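Side-chain contacts in Tol-Pal system protein TolB (Acinetobacter baumannii, PDB 7MX5), which probably serves as the periplasmic component of the Tol-Pal system, which is thought to act in outer membrane invagination during cell division and to maintain outer membrane integrity: residues 37-40 / 41-44; 89-92 / 93-96; 107-110 / 111-114; 198-201 / 202-205; 264-268 / 269-273. One frame throughout, in Å; residues are numbered along the deposited sequence.

Contact 1. Residues 37-40 / 41-44; sequences NRSG and RFTS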
loop_
_atom_site.group_PDB
_atom_site.type_symbol
_atom_site.label_atom_id
_atom_site.label_comp_id
_atom_site.label_asym_id
_atom_site.label_seq_id
_atom_site.Cartn_x
_atom_site.Cartn_y
_atom_site.Cartn_z
ATOM N N ASN A 37 9.642 0.800 14.469
ATOM C CA ASN A 37 10.344 -0.450 14.211
ATOM C C ASN A 37 9.897 -1.126 12.922
ATOM O O ASN A 37 10.560 -2.070 12.478
ATOM C CB ASN A 37 10.161 -1.412 15.388
ATOM C CG ASN A 37 11.237 -1.246 16.443
ATOM O OD1 ASN A 37 12.413 -1.514 16.194
ATOM N ND2 ASN A 37 10.840 -0.802 17.630
ATOM N N ARG A 38 8.798 -0.675 12.315
ATOM C CA ARG A 38 8.361 -1.184 11.021
ATOM C C ARG A 38 8.496 -0.137 9.919
ATOM O O ARG A 38 7.882 -0.273 8.855
ATOM C CB ARG A 38 6.925 -1.711 11.107
ATOM C CG ARG A 38 5.836 -0.652 11.191
ATOM C CD ARG A 38 4.463 -1.284 10.999
ATOM N NE ARG A 38 3.376 -0.416 11.438
ATOM C CZ ARG A 38 2.621 0.309 10.624
ATOM N NH1 ARG A 38 2.810 0.300 9.315
ATOM N NH2 ARG A 38 1.651 1.060 11.136
ATOM N N SER A 39 9.306 0.897 10.149
ATOM C CA SER A 39 9.527 1.953 9.170
ATOM C C SER A 39 10.460 1.539 8.041
ATOM O O SER A 39 10.522 2.241 7.024
ATOM C CB SER A 39 10.095 3.194 9.861
ATOM O OG SER A 39 11.421 2.963 10.309
ATOM N N GLY A 40 11.187 0.434 8.189
ATOM C CA GLY A 40 12.172 0.040 7.205
ATOM C C GLY A 40 13.430 0.876 7.188
ATOM O O GLY A 40 14.332 0.590 6.392
ATOM N N ARG A 41 13.523 1.897 8.041
ATOM C CA ARG A 41 14.681 2.775 8.086
ATOM C C ARG A 41 15.214 3.015 9.490
ATOM O O ARG A 41 16.285 3.618 9.622
ATOM C CB ARG A 41 14.348 4.134 7.452
ATOM C CG ARG A 41 14.615 4.216 5.961
ATOM C CD ARG A 41 14.837 5.655 5.532
ATOM N NE ARG A 41 15.628 6.395 6.509
ATOM C CZ ARG A 41 16.436 7.403 6.212
ATOM N NH1 ARG A 41 16.584 7.826 4.968
ATOM N NH2 ARG A 41 17.111 8.004 7.188
ATOM N N PHE A 42 14.510 2.582 10.533
ATOM C CA PHE A 42 14.933 2.836 11.901
ATOM C C PHE A 42 14.534 1.666 12.786
ATOM O O PHE A 42 13.730 0.811 12.405
ATOM C CB PHE A 42 14.321 4.129 12.455
ATOM C CG PHE A 42 14.613 5.347 11.633
ATOM C CD1 PHE A 42 15.805 6.034 11.788
ATOM C CD2 PHE A 42 13.690 5.814 10.712
ATOM C CE1 PHE A 42 16.075 7.159 11.035
ATOM C CE2 PHE A 42 13.954 6.937 9.956
ATOM C CZ PHE A 42 15.148 7.611 10.118
ATOM N N THR A 43 15.117 1.641 13.981
ATOM C CA THR A 43 14.680 0.785 15.073
ATOM C C THR A 43 14.388 1.660 16.284
ATOM O O THR A 43 14.899 2.777 16.405
ATOM C CB THR A 43 15.733 -0.275 15.428
ATOM O OG1 THR A 43 16.835 0.347 16.100
ATOM C CG2 THR A 43 16.235 -0.979 14.175
ATOM N N SER A 44 13.554 1.146 17.186
ATOM C CA SER A 44 13.131 1.915 18.346
ATOM C C SER A 44 12.995 1.001 19.555
ATOM O O SER A 44 12.741 -0.198 19.420
ATOM C CB SER A 44 11.806 2.642 18.084
ATOM O OG SER A 44 11.379 3.353 19.232
HETATM O O HOH W 1 12.475 -0.545 10.486
#
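N37 lays its side-chain amide against the backbone of S44, while S39 points its hydroxyl at the amides of R41 and F42. Both bridge the turn that carries helix 29-37 into edge strand 43-45 of the mixed sheet in the TolB amino-terminal domain. Asparagine suits its place because one short side chain offers both an N-H and a C=O. N37 ND2 donates to S44 O at 2.7 Å, along a nearly straight bond, and that oxygen lies close to the N37 amide plane. The return bond is turned differently: S44 N reaches N37 OD1 at 3.1 Å from above the amide carbonyl plane, 51° out of it. ND2 also donates to E33 O back in the helix, which further limits rotation of the amide.

With chi1 at 69°, S39 OG sits between its own backbone N and carbonyl carbon, facing the bend. S39 OG accepts from R41 N at 3.3 Å and, weakly, from F42 N at 3.1 Å, and it also bonds to L36 O. S39 OG also meets the edge of the F42 ring, 3.7 Å from F42 CD2, while the ring packs on I17 and L125. G40 permits the bend through its positive phi of 73°. A water donates to F42 O at 2.7 Å and makes weaker bonds to N37 O and G40 N.

Contact 2. Residues 89-92 / 93-96; sequences LYDV and QKQQ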
loop_
_atom_site.group_PDB
_atom_site.type_symbol
_atom_site.label_atom_id
_atom_site.label_comp_id
_atom_site.label_asym_id
_atom_site.label_seq_id
_atom_site.Cartn_x
_atom_site.Cartn_y
_atom_site.Cartn_z
ATOM N N LEU A 89 10.557 15.390 19.354
ATOM C CA LEU A 89 11.613 14.594 18.740
ATOM C C LEU A 89 12.914 15.367 18.879
ATOM O O LEU A 89 13.035 16.478 18.353
ATOM C CB LEU A 89 11.309 14.300 17.269
ATOM C CG LEU A 89 12.392 13.558 16.482
ATOM C CD1 LEU A 89 12.813 12.286 17.202
ATOM C CD2 LEU A 89 11.918 13.248 15.071
ATOM N N TYR A 90 13.880 14.787 19.585
ATOM C CA TYR A 90 15.117 15.474 19.936
ATOM C C TYR A 90 16.282 14.885 19.152
ATOM O O TYR A 90 16.550 13.683 19.239
ATOM C CB TYR A 90 15.385 15.380 21.437
ATOM C CG TYR A 90 16.476 16.311 21.913
ATOM C CD1 TYR A 90 16.224 17.662 22.109
ATOM C CD2 TYR A 90 17.759 15.842 22.161
ATOM C CE1 TYR A 90 17.216 18.519 22.542
ATOM C CE2 TYR A 90 18.759 16.691 22.596
ATOM C CZ TYR A 90 18.482 18.029 22.784
ATOM O OH TYR A 90 19.472 18.882 23.216
ATOM N N ASP A 91 16.971 15.739 18.396
ATOM C CA ASP A 91 18.228 15.372 17.758
ATOM C C ASP A 91 19.353 15.545 18.772
ATOM O O ASP A 91 19.583 16.655 19.264
ATOM C CB ASP A 91 18.464 16.236 16.519
ATOM C CG ASP A 91 19.636 15.756 15.675
ATOM O OD1 ASP A 91 20.745 15.573 16.218
ATOM O OD2 ASP A 91 19.445 15.568 14.455
ATOM N N VAL A 92 20.050 14.454 19.085
ATOM C CA VAL A 92 21.046 14.496 20.151
ATOM C C VAL A 92 22.343 15.136 19.666
ATOM O O VAL A 92 22.934 15.967 20.366
ATOM C CB VAL A 92 21.280 13.080 20.710
ATOM C CG1 VAL A 92 22.667 12.963 21.329
ATOM C CG2 VAL A 92 20.206 12.734 21.728
ATOM N N GLN A 93 22.805 14.766 18.470
ATOM C CA GLN A 93 24.052 15.325 17.954
ATOM C C GLN A 93 23.930 16.829 17.739
ATOM O O GLN A 93 24.794 17.602 18.168
ATOM C CB GLN A 93 24.445 14.623 16.654
ATOM C CG GLN A 93 24.665 13.126 16.803
ATOM C CD GLN A 93 25.944 12.795 17.549
ATOM O OE1 GLN A 93 26.861 13.613 17.627
ATOM N NE2 GLN A 93 26.007 11.592 18.107
ATOM N N LYS A 94 22.857 17.262 17.081
ATOM C CA LYS A 94 22.612 18.685 16.880
ATOM C C LYS A 94 22.116 19.381 18.139
ATOM O O LYS A 94 22.124 20.617 18.183
ATOM C CB LYS A 94 21.607 18.886 15.744
ATOM C CG LYS A 94 21.969 18.145 14.465
ATOM C CD LYS A 94 21.341 18.796 13.245
ATOM C CE LYS A 94 22.021 18.339 11.963
ATOM N NZ LYS A 94 21.301 18.816 10.749
ATOM N N GLN A 95 21.692 18.622 19.152
ATOM C CA GLN A 95 21.227 19.169 20.429
ATOM C C GLN A 95 20.075 20.152 20.223
ATOM O O GLN A 95 20.072 21.265 20.753
ATOM C CB GLN A 95 22.378 19.819 21.201
ATOM C CG GLN A 95 23.208 18.835 22.012
ATOM C CD GLN A 95 24.026 19.513 23.095
ATOM O OE1 GLN A 95 23.670 19.475 24.274
ATOM N NE2 GLN A 95 25.130 20.135 22.701
ATOM N N GLN A 96 19.084 19.725 19.445
ATOM C CA GLN A 96 17.920 20.553 19.166
ATOM C C GLN A 96 16.717 19.653 18.929
ATOM O O GLN A 96 16.853 18.456 18.663
ATOM C CB GLN A 96 18.152 21.464 17.956
ATOM C CG GLN A 96 18.265 20.718 16.637
ATOM C CD GLN A 96 18.751 21.603 15.509
ATOM O OE1 GLN A 96 19.895 22.055 15.508
ATOM N NE2 GLN A 96 17.882 21.856 14.537
#
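A G1 beta bulge closes the hairpin between strands 83-91 and 96-105 of the amino-terminal domain, where Q95 and Q96 stand opposite the single D91. D91 and Q96 form an antiparallel hydrogen-bonded pair: D91 N donates to Q96 O at 2.7 Å, and Q96 N to D91 O at 3.1 Å. Q95 takes a left-handed backbone conformation (phi 57°), as the bulge position demands.

Aspartate suits the strand end because its short carboxylate can fold back on the loop. Its CG stands opposite the backbone N and beside the carbonyl carbon (chi1 -170°), and D91 OD1 accepts K94 N at 2.8 Å in a nearly straight bond that arrives from above the carboxylate plane, 44° out of it. The aliphatic start of K94 runs past the same group, CG lying 3.3 Å from D91 OD1. K94 NZ continues away and stays 5.3 Å from D91 OD2, so any attraction acts at a distance.

On the other side of the strand, the Y90 ring places one face under Q96 O, toward its rim, with V92 CG2 in plane at its edge. Y97 meets that ring edge-to-face. The phenol end reaches across the loop, bringing Y90 OH to 3.3 Å from Q95 C.

Contact 3. Residues 107-110 / 111-114; sequences ASRI and RQAG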
loop_
_atom_site.group_PDB
_atom_site.type_symbol
_atom_site.label_atom_id
_atom_site.label_comp_id
_atom_site.label_asym_id
_atom_site.label_seq_id
_atom_site.Cartn_x
_atom_site.Cartn_y
_atom_site.Cartn_z
ATOM N N ALA A 107 -11.183 10.960 21.661
ATOM C CA ALA A 107 -11.666 9.780 22.402
ATOM C C ALA A 107 -10.971 8.531 21.858
ATOM O O ALA A 107 -9.734 8.534 21.749
ATOM C CB ALA A 107 -13.189 9.763 22.364
ATOM N N SER A 108 -11.702 7.467 21.516
ATOM C CA SER A 108 -11.113 6.176 21.169
ATOM C C SER A 108 -10.564 6.156 19.748
ATOM O O SER A 108 -10.832 5.223 18.982
ATOM C CB SER A 108 -12.151 5.067 21.346
ATOM O OG SER A 108 -13.118 5.433 22.318
ATOM N N ARG A 109 -9.801 7.184 19.388
ATOM C CA ARG A 109 -9.095 7.203 18.115
ATOM C C ARG A 109 -7.600 7.150 18.388
ATOM O O ARG A 109 -6.846 8.035 17.970
ATOM C CB ARG A 109 -9.474 8.444 17.304
ATOM C CG ARG A 109 -10.952 8.513 16.950
ATOM C CD ARG A 109 -11.400 7.246 16.238
ATOM N NE ARG A 109 -11.036 7.254 14.826
ATOM C CZ ARG A 109 -10.382 6.276 14.215
ATOM N NH1 ARG A 109 -9.994 5.191 14.865
ATOM N NH2 ARG A 109 -10.107 6.390 12.918
ATOM N N ILE A 110 -7.168 6.104 19.085
ATOM C CA ILE A 110 -5.817 6.041 19.633
ATOM C C ILE A 110 -4.822 5.475 18.625
ATOM O O ILE A 110 -3.685 5.943 18.540
ATOM C CB ILE A 110 -5.842 5.218 20.939
ATOM C CG1 ILE A 110 -4.427 4.950 21.451
ATOM C CG2 ILE A 110 -6.617 3.921 20.746
ATOM C CD1 ILE A 110 -3.830 6.114 22.195
ATOM N N ARG A 111 -5.225 4.467 17.845
ATOM C CA ARG A 111 -4.310 3.891 16.863
ATOM C C ARG A 111 -3.988 4.879 15.750
ATOM O O ARG A 111 -2.860 4.894 15.243
ATOM C CB ARG A 111 -4.898 2.604 16.284
ATOM C CG ARG A 111 -4.739 1.392 17.192
ATOM C CD ARG A 111 -4.780 0.089 16.404
ATOM N NE ARG A 111 -3.481 -0.272 15.845
ATOM C CZ ARG A 111 -2.439 -0.680 16.556
ATOM N NH1 ARG A 111 -2.501 -0.803 17.871
ATOM N NH2 ARG A 111 -1.304 -0.979 15.929
ATOM N N GLN A 112 -4.956 5.712 15.358
ATOM C CA GLN A 112 -4.684 6.731 14.351
ATOM C C GLN A 112 -3.766 7.820 14.891
ATOM O O GLN A 112 -2.981 8.398 14.131
ATOM C CB GLN A 112 -5.995 7.335 13.842
ATOM C CG GLN A 112 -6.704 8.227 14.848
ATOM C CD GLN A 112 -7.618 9.246 14.197
ATOM O OE1 GLN A 112 -8.561 8.890 13.491
ATOM N NE2 GLN A 112 -7.343 10.523 14.436
ATOM N N ALA A 113 -3.837 8.105 16.193
ATOM C CA ALA A 113 -2.981 9.134 16.772
ATOM C C ALA A 113 -1.529 8.679 16.819
ATOM O O ALA A 113 -0.616 9.464 16.536
ATOM C CB ALA A 113 -3.474 9.504 18.171
ATOM N N GLY A 114 -1.294 7.414 17.173
ATOM C CA GLY A 114 0.065 6.900 17.175
ATOM C C GLY A 114 0.672 6.862 15.788
ATOM O O GLY A 114 1.861 7.138 15.612
#
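One face of the R109 guanidinium carries the amide end of Q112, whose CD stands 3.7 Å above the plane and is shifted toward the rim. The two flat groups are turned 70° apart and the chains cross at about a right angle, at the start of helix 110-126. Q112 OE1 lies 3.0 Å from R109 NH2, but its position over the face gives a poor angle for a hydrogen bond, leaving electrostatic attraction as the likelier gain. Arginine is long and flexible enough for this: bends at chi2 and chi3 fold the chain back on itself. Its NH1 has a weak bond to Q161 OE1. Q112 CG, set between backbone N and carbonyl carbon (chi1 71°), comes to 3.1 Å from R109 O.

The backbone here makes the first helical turn. G114 N donates to I110 O at 3.1 Å in a nearly straight bond, whereas the A113 N bonds to R109 O and I110 O are both weak. R111 sends its guanidinium away to a salt bridge with D158. I110 and A113 pack on L28, and small A113 also fits against L103 and V105 of strand 96-105. A113 CB lies 3.6 Å from I110 O.

Contact 4. Residues 198-201 / 202-205; sequences LQDL and STGT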
loop_
_atom_site.group_PDB
_atom_site.type_symbol
_atom_site.label_atom_id
_atom_site.label_comp_id
_atom_site.label_asym_id
_atom_site.label_seq_id
_atom_site.Cartn_x
_atom_site.Cartn_y
_atom_site.Cartn_z
ATOM N N LEU A 198 -18.850 0.813 -7.673
ATOM C CA LEU A 198 -18.160 1.958 -7.086
ATOM C C LEU A 198 -18.824 2.264 -5.751
ATOM O O LEU A 198 -19.984 2.685 -5.714
ATOM C CB LEU A 198 -18.200 3.170 -8.014
ATOM C CG LEU A 198 -17.251 4.308 -7.634
ATOM C CD1 LEU A 198 -15.844 3.777 -7.386
ATOM C CD2 LEU A 198 -17.240 5.385 -8.707
ATOM N N GLN A 199 -18.089 2.063 -4.661
ATOM C CA GLN A 199 -18.645 2.103 -3.314
ATOM C C GLN A 199 -18.163 3.351 -2.587
ATOM O O GLN A 199 -16.956 3.535 -2.391
ATOM C CB GLN A 199 -18.257 0.846 -2.537
ATOM C CG GLN A 199 -18.942 0.714 -1.189
ATOM C CD GLN A 199 -19.321 -0.719 -0.873
ATOM O OE1 GLN A 199 -19.450 -1.551 -1.770
ATOM N NE2 GLN A 199 -19.505 -1.013 0.409
ATOM N N ASP A 200 -19.107 4.197 -2.182
ATOM C CA ASP A 200 -18.793 5.351 -1.348
ATOM C C ASP A 200 -18.483 4.877 0.067
ATOM O O ASP A 200 -19.347 4.313 0.741
ATOM C CB ASP A 200 -19.966 6.331 -1.352
ATOM C CG ASP A 200 -19.639 7.655 -0.679
ATOM O OD1 ASP A 200 -19.140 7.652 0.464
ATOM O OD2 ASP A 200 -19.887 8.709 -1.302
ATOM N N LEU A 201 -17.251 5.108 0.521
ATOM C CA LEU A 201 -16.843 4.640 1.840
ATOM C C LEU A 201 -17.397 5.485 2.979
ATOM O O LEU A 201 -17.324 5.054 4.135
ATOM C CB LEU A 201 -15.317 4.594 1.933
ATOM C CG LEU A 201 -14.628 3.649 0.948
ATOM C CD1 LEU A 201 -13.134 3.910 0.916
ATOM C CD2 LEU A 201 -14.919 2.200 1.309
ATOM N N SER A 202 -17.944 6.665 2.691
ATOM C CA SER A 202 -18.510 7.517 3.734
ATOM C C SER A 202 -19.949 7.122 4.051
ATOM O O SER A 202 -20.255 6.713 5.176
ATOM C CB SER A 202 -18.428 8.988 3.312
ATOM O OG SER A 202 -18.472 9.846 4.439
ATOM N N THR A 203 -20.842 7.236 3.066
ATOM C CA THR A 203 -22.235 6.858 3.261
ATOM C C THR A 203 -22.465 5.358 3.135
ATOM O O THR A 203 -23.479 4.857 3.632
ATOM C CB THR A 203 -23.128 7.588 2.252
ATOM O OG1 THR A 203 -23.036 6.940 0.978
ATOM C CG2 THR A 203 -22.696 9.041 2.108
ATOM N N GLY A 204 -21.554 4.636 2.486
ATOM C CA GLY A 204 -21.729 3.213 2.262
ATOM C C GLY A 204 -22.148 2.890 0.842
ATOM O O GLY A 204 -21.636 1.944 0.236
ATOM N N THR A 205 -23.057 3.707 0.303
ATOM C CA THR A 205 -23.745 3.430 -0.953
ATOM C C THR A 205 -22.786 3.039 -2.074
ATOM O O THR A 205 -21.638 3.493 -2.128
ATOM C CB THR A 205 -24.551 4.659 -1.377
ATOM O OG1 THR A 205 -23.653 5.750 -1.618
ATOM C CG2 THR A 205 -25.537 5.050 -0.287
HETATM O O HOH W 2 -21.590 5.336 -4.981
#
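D200 and T205 are joined first by backbone. D200 N donates to T205 O at 2.6 Å, almost in line with the carbonyl bond, and G204 N makes a weak bond to D200 O at 2.8 Å. G204 has a phi of 103°, at which a CB would collide with the carbonyl oxygen of T203, so glycine fits here.

Side chain to backbone bonds centre on the D200 carboxylate. Its CG is opposite the backbone N (chi1 -171°), which carries OD1 forward over the loop. There D200 OD1 accepts two N-H groups: S202 N at 2.7 Å, nearly along the C-O axis, and T203 N at 3.1 Å, from above the carboxylate plane and 56° out of it. Two bonds from different directions hold the carboxylate's orientation. The other oxygen, OD2, has a long, weak ion pair with K183. The side chain of T203 crosses that of D200 at about a right angle, and its hydroxyl OG1 weakly accepts T205 N at 3.3 Å.

Nonpolar and weakly polar touches lie along the strand. Q199 CG rests 3.3 Å from G204 O, and Q199 CA makes a CA-H...O contact of 3.5 Å with T205 O. The amide of Q199 is held by Y186 OH and V165 O, while L201 packs on I184. A water donates to L198 O at 3.2 Å and weakly to T205 O.

The bonding of D200 OD1 to S202 N is an Asx turn, here opening the loop of the hairpin between strands 195-200 and 206-211, the last two strands of a four-stranded beta-propeller blade.

Contact 5. Residues 264-268 / 269-273; sequences RYTPD and GKAFI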
loop_
_atom_site.group_PDB
_atom_site.type_symbol
_atom_site.label_atom_id
_atom_site.label_comp_id
_atom_site.label_asym_id
_atom_site.label_seq_id
_atom_site.Cartn_x
_atom_site.Cartn_y
_atom_site.Cartn_z
ATOM N N ARG A 264 -3.104 0.570 -15.926
ATOM C CA ARG A 264 -2.895 1.420 -14.758
ATOM C C ARG A 264 -2.445 2.797 -15.223
ATOM O O ARG A 264 -1.447 2.914 -15.941
ATOM C CB ARG A 264 -1.860 0.811 -13.808
ATOM C CG ARG A 264 -2.187 -0.601 -13.349
ATOM C CD ARG A 264 -2.732 -0.603 -11.932
ATOM N NE ARG A 264 -3.229 -1.916 -11.538
ATOM C CZ ARG A 264 -3.070 -2.447 -10.334
ATOM N NH1 ARG A 264 -2.420 -1.807 -9.376
ATOM N NH2 ARG A 264 -3.576 -3.652 -10.084
ATOM N N TYR A 265 -3.172 3.831 -14.804
ATOM C CA TYR A 265 -2.851 5.194 -15.207
ATOM C C TYR A 265 -1.499 5.629 -14.658
ATOM O O TYR A 265 -1.113 5.260 -13.544
ATOM C CB TYR A 265 -3.922 6.165 -14.712
ATOM C CG TYR A 265 -5.222 6.145 -15.479
ATOM C CD1 TYR A 265 -5.354 6.827 -16.681
ATOM C CD2 TYR A 265 -6.328 5.471 -14.984
ATOM C CE1 TYR A 265 -6.548 6.819 -17.379
ATOM C CE2 TYR A 265 -7.527 5.462 -15.668
ATOM C CZ TYR A 265 -7.632 6.139 -16.864
ATOM O OH TYR A 265 -8.825 6.126 -17.549
ATOM N N THR A 266 -0.783 6.427 -15.443
ATOM C CA THR A 266 0.367 7.129 -14.894
ATOM C C THR A 266 -0.114 8.306 -14.047
ATOM O O THR A 266 -1.108 8.951 -14.392
ATOM C CB THR A 266 1.284 7.629 -16.011
ATOM O OG1 THR A 266 0.525 8.406 -16.944
ATOM C CG2 THR A 266 1.931 6.459 -16.739
ATOM N N PRO A 267 0.563 8.607 -12.933
ATOM C CA PRO A 267 0.058 9.652 -12.026
ATOM C C PRO A 267 0.004 11.042 -12.641
ATOM O O PRO A 267 -0.627 11.929 -12.052
ATOM C CB PRO A 267 1.040 9.604 -10.846
ATOM C CG PRO A 267 2.264 8.952 -11.390
ATOM C CD PRO A 267 1.795 7.980 -12.428
ATOM N N ASP A 268 0.632 11.265 -13.793
ATOM C CA ASP A 268 0.568 12.557 -14.463
ATOM C C ASP A 268 -0.616 12.675 -15.414
ATOM O O ASP A 268 -0.814 13.742 -16.005
ATOM C CB ASP A 268 1.872 12.827 -15.225
ATOM C CG ASP A 268 2.274 11.676 -16.132
ATOM O OD1 ASP A 268 1.406 10.849 -16.483
ATOM O OD2 ASP A 268 3.467 11.599 -16.495
ATOM N N GLY A 269 -1.401 11.611 -15.577
ATOM C CA GLY A 269 -2.532 11.625 -16.480
ATOM C C GLY A 269 -2.186 11.607 -17.951
ATOM O O GLY A 269 -3.100 11.662 -18.784
ATOM N N LYS A 270 -0.902 11.528 -18.305
ATOM C CA LYS A 270 -0.499 11.557 -19.704
ATOM C C LYS A 270 -0.640 10.207 -20.392
ATOM O O LYS A 270 -0.760 10.165 -21.621
ATOM C CB LYS A 270 0.951 12.030 -19.828
ATOM C CG LYS A 270 1.229 13.395 -19.222
ATOM C CD LYS A 270 2.158 14.203 -20.113
ATOM C CE LYS A 270 3.306 14.803 -19.319
ATOM N NZ LYS A 270 4.619 14.562 -19.981
ATOM N N ALA A 271 -0.630 9.110 -19.641
ATOM C CA ALA A 271 -0.546 7.788 -20.245
ATOM C C ALA A 271 -1.032 6.749 -19.245
ATOM O O ALA A 271 -1.427 7.069 -18.121
ATOM C CB ALA A 271 0.886 7.493 -20.698
ATOM N N PHE A 272 -1.006 5.489 -19.676
ATOM C CA PHE A 272 -1.207 4.353 -18.791
ATOM C C PHE A 272 -0.326 3.205 -19.263
ATOM O O PHE A 272 0.072 3.138 -20.428
ATOM C CB PHE A 272 -2.685 3.920 -18.724
ATOM C CG PHE A 272 -3.209 3.292 -19.992
ATOM C CD1 PHE A 272 -3.068 1.931 -20.224
ATOM C CD2 PHE A 272 -3.878 4.057 -20.931
ATOM C CE1 PHE A 272 -3.558 1.354 -21.381
ATOM C CE2 PHE A 272 -4.375 3.483 -22.086
ATOM C CZ PHE A 272 -4.213 2.132 -22.312
ATOM N N ILE A 273 -0.018 2.302 -18.338
ATOM C CA ILE A 273 0.793 1.132 -18.636
ATOM C C ILE A 273 -0.098 -0.103 -18.608
ATOM O O ILE A 273 -1.178 -0.113 -18.008
ATOM C CB ILE A 273 1.980 0.980 -17.663
ATOM C CG1 ILE A 273 1.485 0.601 -16.267
ATOM C CG2 ILE A 273 2.798 2.263 -17.616
ATOM C CD1 ILE A 273 2.584 0.125 -15.344
#
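Y265 and F272 pair across the tighter half of this contact, where two short strands run antiparallel. Both are buried, and their CA atoms, in a non-hydrogen-bonded pair, stand 4.0 Å apart; the side chains touch lightly, Y265 CD1 lying 4.4 Å from F272 CB. F272 CG lies between its backbone N and carbonyl carbon (chi1 70°), and its ring leads away from the neighbouring strand to meet the rings of Y287 and F289. F272 CB stays 3.2 Å from R264 O. Aromatic residues suit these places, Y265 packing on L229. R264 and I273, the adjoining hydrogen-bonded pair, are tied through both backbone N atoms, while the branched isoleucine packs on L309 and L297.

The strands, 263-265 and 271-276, are the first two of a four-stranded blade in the WD40-like beta-propeller, and a type I turn from T266 to G269 joins them. T266 straddles the change: its N donates to A271 O at 2.8 Å, and its hydroxyl OG1 sits 2.6 Å from that same oxygen and equally near D268 OD1, its one proton being able to serve either.

Beyond it the loop is more open to solvent. D268 CG, between backbone N and carbonyl carbon (chi1 51°), brings D268 OD1 to K270 N at 3.0 Å, a bond arriving from 50° above the carboxylate plane that forms an Asx turn. G269, at positive phi, closes the beta turn through its N to T266 O. The K270 side chain crosses that of D268 at about a right angle and bends on until NZ lies 4.7 Å from D268 OD2.

Contacts 1 and 2 belong to the amino-terminal domain and lie toward opposite edges of the same mixed sheet, their centres about 18 Å apart. Helix 110-126, which begins in contact 3, packs along that sheet: F42 of contact 1 and L89 of contact 2 both touch L125 on it. The nearest atoms of contact 3 are about 6 Å from contact 1 and about 11 Å from contact 4. Contacts 4 and 5 sit in separate propeller blades, about 25 Å between centres. Contacts 2 and 4 are farthest apart, about 45 Å between centres, yet D91 and D200 each accept backbone N-H with OD1 at a strand end, D91 from K94 and D200 from S202 and T203.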